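Local coordinates for protein glutaredoxin-glutathione complex (Polygonaceae, PDB 5KQA) that binds glutathione and, as a glutaredoxin of the thioredoxin superfamily, probably catalyses glutathione-dependent thiol-disulfide exchange, at residues A[25-28]-A[29-33]. Sequence-based numbering, arbitrary orientation.
Sequences MALQ and KAQQL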
loop_
_atom_site.group_PDB
_atom_site.type_symbol
_atom_site.label_atom_id
_atom_site.label_comp_id
_atom_site.label_asym_id
_atom_site.label_seq_id
_atom_site.Cartn_x
_atom_site.Cartn_y
_atom_site.Cartn_z
ATOM N N MET A 25 -2.730 -16.930 5.748
ATOM C CA MET A 25 -2.970 -16.909 4.305
ATOM C C MET A 25 -3.079 -15.483 3.761
ATOM O O MET A 25 -2.520 -15.159 2.717
ATOM C CB MET A 25 -4.243 -17.683 3.971
ATOM C CG MET A 25 -4.146 -19.180 4.203
ATOM S SD MET A 25 -2.875 -19.948 3.175
ATOM C CE MET A 25 -1.522 -20.039 4.329
ATOM N N ALA A 26 -3.811 -14.637 4.472
ATOM C CA ALA A 26 -3.932 -13.232 4.095
ATOM C C ALA A 26 -2.573 -12.506 4.105
ATOM O O ALA A 26 -2.280 -11.705 3.220
ATOM C CB ALA A 26 -4.918 -12.530 5.024
ATOM N N LEU A 27 -1.754 -12.774 5.116
ATOM C CA LEU A 27 -0.425 -12.181 5.187
ATOM C C LEU A 27 0.427 -12.629 4.004
ATOM O O LEU A 27 1.073 -11.811 3.357
ATOM C CB LEU A 27 0.268 -12.547 6.502
ATOM C CG LEU A 27 1.679 -11.966 6.682
ATOM C CD1 LEU A 27 1.640 -10.446 6.816
ATOM C CD2 LEU A 27 2.374 -12.594 7.883
ATOM N N GLN A 28 0.433 -13.931 3.723
ATOM C CA GLN A 28 1.155 -14.438 2.556
ATOM C C GLN A 28 0.700 -13.733 1.278
ATOM O O GLN A 28 1.527 -13.315 0.468
ATOM C CB GLN A 28 0.979 -15.959 2.423
ATOM C CG GLN A 28 1.818 -16.735 3.448
ATOM C CD GLN A 28 1.665 -18.251 3.355
ATOM O OE1 GLN A 28 1.225 -18.791 2.336
ATOM N NE2 GLN A 28 2.033 -18.942 4.432
ATOM N N LYS A 29 -0.613 -13.585 1.112
ATOM C CA LYS A 29 -1.153 -12.884 -0.047
ATOM C C LYS A 29 -0.634 -11.449 -0.130
ATOM O O LYS A 29 -0.243 -10.994 -1.200
ATOM C CB LYS A 29 -2.685 -12.876 -0.010
ATOM C CG LYS A 29 -3.303 -11.980 -1.073
ATOM C CD LYS A 29 -4.822 -12.143 -1.193
ATOM C CE LYS A 29 -5.372 -11.321 -2.382
ATOM N NZ LYS A 29 -6.772 -11.681 -2.747
ATOM N N ALA A 30 -0.657 -10.733 0.995
ATOM C CA ALA A 30 -0.220 -9.331 1.033
ATOM C C ALA A 30 1.273 -9.217 0.745
ATOM O O ALA A 30 1.705 -8.326 0.013
ATOM C CB ALA A 30 -0.542 -8.708 2.378
ATOM N N GLN A 31 2.055 -10.133 1.307
ATOM C CA GLN A 31 3.503 -10.125 1.098
ATOM C C GLN A 31 3.857 -10.390 -0.365
ATOM O O GLN A 31 4.749 -9.744 -0.918
ATOM C CB GLN A 31 4.185 -11.151 2.014
ATOM C CG GLN A 31 4.120 -10.776 3.502
ATOM C CD GLN A 31 4.617 -11.889 4.438
ATOM O OE1 GLN A 31 4.433 -13.080 4.170
ATOM N NE2 GLN A 31 5.244 -11.496 5.539
ATOM N N GLN A 32 3.155 -11.329 -0.999
ATOM C CA GLN A 32 3.400 -11.640 -2.407
ATOM C C GLN A 32 3.089 -10.433 -3.290
ATOM O O GLN A 32 3.753 -10.195 -4.295
ATOM C CB GLN A 32 2.558 -12.844 -2.850
ATOM C CG GLN A 32 2.967 -13.480 -4.192
ATOM C CD GLN A 32 2.348 -12.810 -5.423
ATOM O OE1 GLN A 32 1.245 -12.256 -5.368
ATOM N NE2 GLN A 32 3.064 -12.873 -6.550
ATOM N N LEU A 33 2.057 -9.681 -2.931
ATOM C CA LEU A 33 1.719 -8.482 -3.692
ATOM C C LEU A 33 2.812 -7.437 -3.540
ATOM O O LEU A 33 3.218 -6.798 -4.512
ATOM C CB LEU A 33 0.383 -7.904 -3.239
ATOM C CG LEU A 33 -0.796 -8.740 -3.709
ATOM C CD1 LEU A 33 -2.053 -8.365 -2.936
ATOM C CD2 LEU A 33 -0.968 -8.532 -5.210
#
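Leu-27 and Gln-31, one helical turn apart, meet through their side chains on the N-terminal helix 20-35 of this thioredoxin-fold protein, and the stretch around them illustrates how an amphipathic alpha-helix is knit by i to i+4 contacts. The backbone supplies four consecutive hydrogen bonds: Lys-29 N to Met-25 O, Ala-30 N to Ala-26 O, Gln-31 N to Leu-27 O and Gln-32 N to Gln-28 O. The third is the shortest at 2.8 Å, and its N-H...O angle is 162°.

Charge enters through Lys-29. Its fully extended chain carries NZ away from residues 25-28 to a salt bridge with Glu-72, thereby tying the helix to the segment preceding helix 75-86.

Van der Waals packing follows the same spacing as the backbone bonds. With CG of Leu-27 anti to its own nitrogen (chi1 -180°), the branched end reaches forward to the amide of Gln-31, bringing Leu-27 CG to 3.7 Å from Gln-31 CD. Both methyls also approach the amide nitrogen: Gln-31 NE2 stands 4.0 Å from Leu-27 CD1 and 3.9 Å from Leu-27 CD2. The two side chains cross at a slant, and the branched alkyl group packs over the face of the Gln-31 amide, Leu-27 CG lying nearly straight above CD. Trp-85 of helix 75-86 touches both residues, while Ala-81 of that helix meets Leu-27, so the pair extends into a helix-helix interface. The buried, small Ala-26 and Ala-30 face the protein: Ala-26 packs on Ala-77 and Ala-30 on Phe-42 of the central sheet. Closer to the backbone, Gln-31 CG lies anti to the carbonyl carbon (chi1 -68°), which takes the CB and CG methylenes past the same Leu-27 oxygen that the Gln-31 N-H uses, with Gln-31 CG 3.2 Å from Leu-27 O.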